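Side-chain contacts in NADH-dependent FAD reductase (Streptomyces globisporus, PDB 4R82), which uses NADH to reduce FAD and releases FADH2, which diffuses to a halogenase and a monooxygenase in the biosynthesis of the enediyne antibiotic C-1027: residues A[20-23]-A[24-27]; A[108-111]-A[112-115]; A[85-88]-A[89-93]. All coordinates share one frame; numbering follows the deposited sequence. Where two conformers were deposited one is given.

All three contacts are local and lie in series along the chain. Contact 1 is in helix 20-27 and forms part of an NAD pocket. Its centre is about 24 Å from that of contact 3 and about 32 Å from that of contact 2. Contacts 2 and 3 are closer together: their centres are about 14 Å apart and their nearest atoms about 5 Å apart. A bound acetate lies near both, about 5 Å from the side chain of Val113 and weakly bonded to Gln91. As for the flavin, the side chains of Arg24 and Leu87 are each about 8 Å from a bound FAD, and that of Phe110 about 12 Å.

Contact 1 (A[20-23]-A[24-27]). With NAD (nicotinamide-adenine-dinucleotide), chain C; NAD (nicotinamide-adenine-dinucleotide), chain D.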
loop_
_atom_site.group_PDB
_atom_site.type_symbol
_atom_site.label_atom_id
_atom_site.label_comp_id
_atom_site.label_asym_id
_atom_site.label_seq_id
_atom_site.Cartn_x
_atom_site.Cartn_y
_atom_site.Cartn_z
ATOM N N ARG A 20 6.117 -14.697 13.000
ATOM C CA ARG A 20 5.895 -13.272 12.760
ATOM C C ARG A 20 7.184 -12.494 12.465
ATOM O O ARG A 20 7.124 -11.432 11.841
ATOM C CB ARG A 20 5.070 -12.638 13.894
ATOM C CG ARG A 20 3.626 -13.147 13.916
ATOM C CD ARG A 20 2.969 -13.052 15.294
ATOM N NE ARG A 20 2.670 -11.683 15.705
ATOM C CZ ARG A 20 1.454 -11.246 16.022
ATOM N NH1 ARG A 20 0.417 -12.066 15.976
ATOM N NH2 ARG A 20 1.273 -9.986 16.389
ATOM N N VAL A 21 8.329 -13.014 12.893
ATOM C CA VAL A 21 9.612 -12.419 12.525
ATOM C C VAL A 21 9.791 -12.558 11.009
ATOM O O VAL A 21 10.077 -11.583 10.301
ATOM C CB VAL A 21 10.785 -13.081 13.283
ATOM C CG1 VAL A 21 12.110 -12.602 12.735
ATOM C CG2 VAL A 21 10.689 -12.761 14.753
ATOM N N GLN A 22 9.589 -13.773 10.508
ATOM C CA GLN A 22 9.694 -14.040 9.075
ATOM C C GLN A 22 8.634 -13.329 8.253
ATOM O O GLN A 22 8.908 -12.831 7.159
ATOM C CB GLN A 22 9.604 -15.547 8.809
ATOM C CG GLN A 22 10.842 -16.319 9.186
ATOM C CD GLN A 22 10.891 -17.653 8.474
ATOM O OE1 GLN A 22 9.986 -18.470 8.614
ATOM N NE2 GLN A 22 11.927 -17.860 7.668
ATOM N N LEU A 23 7.413 -13.295 8.769
ATOM C CA LEU A 23 6.331 -12.622 8.064
ATOM C C LEU A 23 6.632 -11.137 7.936
ATOM O O LEU A 23 6.366 -10.520 6.895
ATOM C CB LEU A 23 5.008 -12.834 8.799
ATOM C CG LEU A 23 3.760 -12.392 8.035
ATOM C CD1 LEU A 23 3.596 -13.210 6.749
ATOM C CD2 LEU A 23 2.532 -12.525 8.928
ATOM N N ARG A 24 7.195 -10.546 8.981
ATOM C CA ARG A 24 7.486 -9.120 8.910
ATOM C C ARG A 24 8.615 -8.874 7.922
ATOM O O ARG A 24 8.646 -7.834 7.281
ATOM C CB ARG A 24 7.816 -8.547 10.288
ATOM C CG ARG A 24 6.565 -8.268 11.113
ATOM C CD ARG A 24 6.880 -8.072 12.595
ATOM N NE ARG A 24 7.622 -6.839 12.849
ATOM C CZ ARG A 24 7.683 -6.242 14.036
ATOM N NH1 ARG A 24 8.386 -5.127 14.183
ATOM N NH2 ARG A 24 7.040 -6.761 15.078
ATOM N N ARG A 25 9.524 -9.834 7.788
ATOM C CA ARG A 25 10.580 -9.720 6.777
ATOM C C ARG A 25 9.986 -9.662 5.380
ATOM O O ARG A 25 10.381 -8.821 4.564
ATOM C CB ARG A 25 11.560 -10.886 6.839
ATOM C CG ARG A 25 12.503 -10.847 8.013
ATOM C CD ARG A 25 13.538 -11.952 7.893
ATOM N NE ARG A 25 14.361 -12.024 9.088
ATOM C CZ ARG A 25 14.675 -13.160 9.700
ATOM N NH1 ARG A 25 14.235 -14.314 9.220
ATOM N NH2 ARG A 25 15.433 -13.142 10.788
ATOM N N VAL A 26 9.046 -10.553 5.087
ATOM C CA VAL A 26 8.468 -10.560 3.738
ATOM C C VAL A 26 7.518 -9.381 3.508
ATOM O O VAL A 26 7.460 -8.839 2.395
ATOM C CB VAL A 26 7.833 -11.930 3.348
ATOM C CG1 VAL A 26 6.526 -12.149 4.071
ATOM C CG2 VAL A 26 7.622 -12.002 1.836
ATOM N N PHE A 27 6.792 -8.956 4.545
ATOM C CA PHE A 27 5.983 -7.749 4.405
ATOM C C PHE A 27 6.875 -6.557 4.054
ATOM O O PHE A 27 6.485 -5.680 3.258
ATOM C CB PHE A 27 5.200 -7.441 5.687
ATOM C CG PHE A 27 3.986 -8.314 5.898
ATOM C CD1 PHE A 27 3.578 -9.220 4.932
ATOM C CD2 PHE A 27 3.238 -8.196 7.066
ATOM C CE1 PHE A 27 2.452 -10.015 5.136
ATOM C CE2 PHE A 27 2.098 -8.972 7.268
ATOM C CZ PHE A 27 1.710 -9.880 6.300
HETATM P PA NAD C . 9.484 -3.963 10.835
HETATM O O1A NAD C . 8.684 -3.182 11.875
HETATM O O2A NAD C . 10.871 -3.362 10.722
HETATM O O5B NAD C . 8.780 -3.773 9.445
HETATM C C5B NAD C . 8.706 -4.745 8.466
HETATM C C4B NAD C . 7.382 -4.945 7.865
HETATM O O4B NAD C . 6.552 -5.546 8.820
HETATM C C3B NAD C . 6.761 -3.664 7.494
HETATM O O3B NAD C . 6.035 -3.851 6.316
HETATM C C2B NAD C . 5.828 -3.389 8.581
HETATM O O2B NAD C . 4.802 -2.548 8.192
HETATM C C1B NAD C . 5.348 -4.722 8.915
HETATM N N9A NAD C . 4.797 -4.852 10.270
HETATM C C8A NAD C . 5.444 -4.654 11.435
HETATM N N7A NAD C . 4.617 -4.872 12.471
HETATM C C5A NAD C . 3.413 -5.212 11.960
HETATM C C6A NAD C . 2.180 -5.546 12.522
HETATM N N6A NAD C . 2.015 -5.572 13.895
HETATM N N1A NAD C . 1.158 -5.852 11.711
HETATM C C2A NAD C . 1.283 -5.828 10.376
HETATM N N3A NAD C . 2.455 -5.521 9.803
HETATM C C4A NAD C . 3.524 -5.206 10.564
HETATM O O3 NAD C . 9.612 -5.470 11.271
HETATM P PA NAD D . 10.294 -0.139 14.661
HETATM O O1A NAD D . 11.057 -1.393 14.234
HETATM O O2A NAD D . 10.496 0.119 16.140
HETATM O O5B NAD D . 8.755 -0.308 14.391
HETATM C C5B NAD D . 7.901 0.186 15.351
HETATM C C4B NAD D . 6.622 -0.484 15.506
HETATM O O4B NAD D . 5.898 -0.269 14.348
HETATM C C3B NAD D . 6.785 -1.945 15.636
HETATM O O3B NAD D . 6.238 -2.277 16.869
HETATM C C2B NAD D . 5.970 -2.535 14.571
HETATM O O2B NAD D . 5.285 -3.664 15.001
HETATM C C1B NAD D . 5.051 -1.435 14.242
HETATM N N9A NAD D . 4.431 -1.489 12.909
HETATM C C8A NAD D . 4.997 -1.242 11.706
HETATM N N7A NAD D . 4.089 -1.431 10.735
HETATM C C5A NAD D . 2.923 -1.788 11.338
HETATM C C6A NAD D . 1.646 -2.102 10.889
HETATM N N6A NAD D . 1.367 -2.088 9.535
HETATM N N1A NAD D . 0.694 -2.424 11.788
HETATM C C2A NAD D . 0.929 -2.450 13.105
HETATM N N3A NAD D . 2.159 -2.160 13.563
HETATM C C4A NAD D . 3.145 -1.817 12.710
HETATM O O3 NAD D . 10.812 1.109 13.833
#
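Helix 20-27 lines a bound NAD, and its residues Leu23 and Phe27, one turn apart, meet in a CH-pi contact. Leu23 CG lies over the ring face, 3.9 Å from the centroid of the Phe27 ring. Its branches spread over the far end of the ring: CD1 is 3.8 Å from Phe27 CE1, and CD2 is close to CZ. Leu23 CG is anti to the backbone N (chi1 -170°), which carries both branches to the ring. The backbone bonds are those of an alpha helix. One of them, Phe27 N to Leu23 O, is 2.9 Å long and fairly straight (165°). Leu23 also packs on Pro60 of the second subunit.

Arg24 leaves the helix toward the nucleotide. Its CB and CG pass Arg20 O, then the chain bends at chi3 (69°). Arg24 NE donates to O3 of the chain C NAD at 2.9 Å. Arg24 NH1 donates to O1A of the same NAD at 3.0 Å and to its O3 at 3.2 Å. O3 is thus gripped by two N-H groups, and the cation probably offsets the phosphate charge. O2B of the chain D NAD lies over a guanidinium face. N3A of the chain C NAD approaches the edge of the Phe27 ring.

Val21 CG1 lies over a face of the Arg25 guanidinium, 3.9 Å from NH2, while Arg25 NH1 forms a salt bridge with Glu13.

Contact 2 (A[108-111]-A[112-115])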
loop_
_atom_site.group_PDB
_atom_site.type_symbol
_atom_site.label_atom_id
_atom_site.label_comp_id
_atom_site.label_asym_id
_atom_site.label_seq_id
_atom_site.Cartn_x
_atom_site.Cartn_y
_atom_site.Cartn_z
ATOM N N ASP A 108 1.363 17.274 24.821
ATOM C CA ASP A 108 0.723 17.408 23.519
ATOM C C ASP A 108 1.560 16.627 22.507
ATOM O O ASP A 108 2.747 16.909 22.330
ATOM C CB ASP A 108 0.645 18.885 23.115
ATOM C CG ASP A 108 -0.195 19.114 21.863
ATOM O OD1 ASP A 108 -0.598 18.125 21.208
ATOM O OD2 ASP A 108 -0.444 20.294 21.529
ATOM N N GLN A 109 0.947 15.650 21.843
ATOM C CA GLN A 109 1.642 14.846 20.838
ATOM C C GLN A 109 2.109 15.720 19.664
ATOM O O GLN A 109 3.054 15.375 18.948
ATOM C CB GLN A 109 0.728 13.715 20.342
ATOM C CG GLN A 109 1.433 12.602 19.568
ATOM C CD GLN A 109 0.461 11.610 18.934
ATOM O OE1 GLN A 109 -0.728 11.901 18.773
ATOM N NE2 GLN A 109 0.969 10.441 18.554
ATOM N N PHE A 110 1.459 16.868 19.485
ATOM C CA PHE A 110 1.687 17.704 18.308
ATOM C C PHE A 110 2.569 18.946 18.537
ATOM O O PHE A 110 2.755 19.748 17.618
ATOM C CB PHE A 110 0.345 18.148 17.720
ATOM C CG PHE A 110 -0.432 17.041 17.071
ATOM C CD1 PHE A 110 -0.213 16.714 15.741
ATOM C CD2 PHE A 110 -1.393 16.333 17.791
ATOM C CE1 PHE A 110 -0.932 15.695 15.133
ATOM C CE2 PHE A 110 -2.121 15.315 17.181
ATOM C CZ PHE A 110 -1.889 14.998 15.859
ATOM N N ASP A 111 3.111 19.121 19.741
ATOM C CA ASP A 111 3.931 20.312 20.000
ATOM C C ASP A 111 5.375 20.198 19.491
ATOM O O ASP A 111 6.151 21.151 19.584
ATOM C CB ASP A 111 3.882 20.731 21.478
ATOM C CG ASP A 111 4.263 19.610 22.424
ATOM O OD1 ASP A 111 5.011 18.698 22.010
ATOM O OD2 ASP A 111 3.820 19.651 23.593
ATOM N N THR A 112 5.716 19.036 18.944
ATOM C CA THR A 112 7.037 18.781 18.372
ATOM C C THR A 112 7.056 19.128 16.885
ATOM O O THR A 112 8.094 19.475 16.311
ATOM C CB THR A 112 7.435 17.297 18.591
ATOM O OG1 THR A 112 8.031 17.158 19.885
ATOM C CG2 THR A 112 8.417 16.795 17.530
ATOM N N VAL A 113 5.878 19.070 16.275
ATOM C CA VAL A 113 5.754 19.194 14.837
ATOM C C VAL A 113 4.988 20.471 14.467
ATOM O O VAL A 113 4.196 20.984 15.262
ATOM C CB VAL A 113 5.041 17.939 14.270
ATOM C CG1 VAL A 113 3.613 17.859 14.779
ATOM C CG2 VAL A 113 5.068 17.925 12.760
ATOM N N ASP A 114 5.254 21.001 13.278
ATOM C CA ASP A 114 4.436 22.075 12.734
ATOM C C ASP A 114 3.217 21.430 12.080
ATOM O O ASP A 114 3.335 20.401 11.407
ATOM C CB ASP A 114 5.232 22.897 11.716
ATOM C CG ASP A 114 6.085 23.963 12.370
ATOM O OD1 ASP A 114 6.188 23.965 13.616
ATOM O OD2 ASP A 114 6.652 24.801 11.638
ATOM N N TRP A 115 2.042 22.012 12.311
ATOM C CA TRP A 115 0.823 21.474 11.719
ATOM C C TRP A 115 -0.155 22.597 11.403
ATOM O O TRP A 115 -0.047 23.703 11.937
ATOM C CB TRP A 115 0.169 20.441 12.652
ATOM C CG TRP A 115 -0.128 20.960 14.018
ATOM C CD1 TRP A 115 0.714 20.971 15.099
ATOM C CD2 TRP A 115 -1.361 21.541 14.468
ATOM N NE1 TRP A 115 0.085 21.529 16.183
ATOM C CE2 TRP A 115 -1.187 21.890 15.823
ATOM C CE3 TRP A 115 -2.590 21.798 13.855
ATOM C CZ2 TRP A 115 -2.201 22.482 16.579
ATOM C CZ3 TRP A 115 -3.596 22.396 14.609
ATOM C CH2 TRP A 115 -3.395 22.728 15.951
HETATM O O HOH W 1 0.614 21.986 19.065
#
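A water ties Trp115 to Asp108 and, weakly, to Phe110 O. It accepts a hydrogen bond from Trp115 NE1, the water O to NE1 distance being 3.0 Å, and it lies in the indole plane. Asp108 OD2 is 3.2 Å from the water O, and Phe110 O is a weaker candidate acceptor. Counting atoms farther out, the water has more acceptors in reach than protons, so these bonds may not all form at once. Val113 N gives Phe110 O a weak hydrogen bond of 3.5 Å. The edge of the Trp115 indole also faces this oxygen, with CD1 3.5 Å from Phe110 O.

The loop lies between helix 92-97 and strand 115-117. Residues 108-111 make a type I beta turn in it, and an Asx turn overlaps this. In the Asx turn Phe110 N donates to Asp108 OD1 at 3.0 Å, with a nearly straight N-H (165°). The N-H meets OD1 from above the carboxylate plane.

The Phe110 ring turns its edge toward the face of the Trp115 five-membered ring. The centroids are 5.6 Å apart and the planes stand at 64°, an edge-to-face pair. Trp115 CG sits between its backbone N and carbonyl carbon (chi1 56°), which turns the indole back toward Phe110. Val113 runs alongside Phe110, with Val113 CG1 4.1 Å from Phe110 CD1. Phe98 meets the Phe110 ring, and Pro124 of strand 124-126 packs against both aromatic residues.

Contact 3 (A[85-88]-A[89-93]); sequences SVLE and AGQEK. With ACT (acetate ion), chain H.
The Glu88 chain starts anti to its own N (chi1 -176°) and then bends sharply at chi2 (-88°). This brings OE1 over the next peptides, where it accepts from Gly90 N at 2.8 Å. The N-H comes from above the carboxylate plane. Gln91 instead runs extended beyond CG and reaches back past the turn. Its OE1 accepts from Glu88 N at 2.8 Å, close to straight (165°), with the donor only slightly tilted from the amide plane.

Residues 88-91 form a type I beta turn, closed by Gln91 N donating to Glu88 O at 3.0 Å. Backbone and side chain of Gln91 therefore bond to the two ends of one residue: its N-H to Glu88 O, its OE1 to Glu88 N. This should fix the rotation of the Gln91 amide. Leu87 crosses this amide, and its CD2 is 3.4 Å from Gln91 OE1. At the other end of the amide, Gln91 NE2 makes a weak bond of 3.3 Å to OXT of an acetate, probably from the crystallisation liquor. It makes another weak bond to Ala127 O.

Gln91 is the N-cap residue of helix 92-97. The turn thus joins strand 81-86 of the main antiparallel sheet to that helix, while Leu87 packs against Val34 and Met165.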
loop_
_atom_site.group_PDB
_atom_site.type_symbol
_atom_site.label_atom_id
_atom_site.label_comp_id
_atom_site.label_asym_id
_atom_site.label_seq_id
_atom_site.Cartn_x
_atom_site.Cartn_y
_atom_site.Cartn_z
ATOM N N SER A 85 -1.439 12.492 6.121
ATOM C CA SER A 85 -0.366 13.356 5.673
ATOM C C SER A 85 0.714 12.450 5.122
ATOM O O SER A 85 1.307 11.665 5.873
ATOM C CB SER A 85 0.190 14.190 6.834
ATOM O OG SER A 85 -0.803 15.049 7.375
ATOM N N VAL A 86 0.962 12.548 3.818
ATOM C CA VAL A 86 2.005 11.750 3.188
ATOM C C VAL A 86 3.340 12.425 3.446
ATOM O O VAL A 86 3.568 13.562 3.012
ATOM C CB VAL A 86 1.786 11.630 1.681
ATOM C CG1 VAL A 86 2.956 10.884 1.029
ATOM C CG2 VAL A 86 0.453 10.941 1.394
ATOM N N LEU A 87 4.231 11.739 4.152
ATOM C CA LEU A 87 5.458 12.378 4.608
ATOM C C LEU A 87 6.480 12.543 3.499
ATOM O O LEU A 87 6.682 11.647 2.681
ATOM C CB LEU A 87 6.084 11.617 5.788
ATOM C CG LEU A 87 5.239 11.585 7.069
ATOM C CD1 LEU A 87 6.014 10.850 8.179
ATOM C CD2 LEU A 87 4.848 12.995 7.509
ATOM N N GLU A 88 7.123 13.706 3.502
ATOM C CA GLU A 88 8.150 14.069 2.550
ATOM C C GLU A 88 9.499 13.456 2.938
ATOM O O GLU A 88 9.698 13.052 4.081
ATOM C CB GLU A 88 8.204 15.604 2.492
ATOM C CG GLU A 88 9.147 16.217 1.496
ATOM C CD GLU A 88 10.534 16.403 2.076
ATOM O OE1 GLU A 88 10.638 16.465 3.323
ATOM O OE2 GLU A 88 11.509 16.475 1.295
ATOM N N ALA A 89 10.420 13.406 1.977
ATOM C CA ALA A 89 11.705 12.734 2.128
ATOM C C ALA A 89 12.489 13.068 3.394
ATOM O O ALA A 89 13.193 12.210 3.920
ATOM C CB ALA A 89 12.571 12.985 0.900
ATOM N N GLY A 90 12.391 14.302 3.878
ATOM C CA GLY A 90 13.167 14.696 5.049
ATOM C C GLY A 90 12.429 14.659 6.386
ATOM O O GLY A 90 12.863 15.288 7.358
ATOM N N GLN A 91 11.330 13.918 6.448
ATOM C CA GLN A 91 10.500 13.907 7.650
ATOM C C GLN A 91 10.594 12.636 8.488
ATOM O O GLN A 91 9.611 12.222 9.112
ATOM C CB GLN A 91 9.047 14.186 7.282
ATOM C CG GLN A 91 8.857 15.566 6.668
ATOM C CD GLN A 91 7.402 15.919 6.509
ATOM O OE1 GLN A 91 6.680 15.286 5.730
ATOM N NE2 GLN A 91 6.943 16.912 7.277
ATOM N N GLU A 92 11.770 12.026 8.515
ATOM C CA GLU A 92 11.970 10.842 9.336
ATOM C C GLU A 92 11.683 11.105 10.819
ATOM O O GLU A 92 11.179 10.220 11.525
ATOM C CB GLU A 92 13.386 10.293 9.149
ATOM C CG GLU A 92 13.695 9.125 10.072
ATOM C CD GLU A 92 15.055 8.502 9.817
ATOM O OE1 GLU A 92 15.635 8.751 8.738
ATOM O OE2 GLU A 92 15.537 7.757 10.702
ATOM N N LYS A 93 11.990 12.312 11.289
ATOM C CA LYS A 93 11.779 12.641 12.700
ATOM C C LYS A 93 10.295 12.576 13.035
ATOM O O LYS A 93 9.901 12.024 14.069
ATOM C CB LYS A 93 12.342 14.026 13.028
ATOM C CG LYS A 93 12.155 14.447 14.478
HETATM C C ACT H . 9.677 16.699 10.669
HETATM O O ACT H . 10.228 15.594 10.442
HETATM O OXT ACT H . 9.235 17.323 9.674
HETATM C CH3 ACT H . 9.547 17.237 12.063
#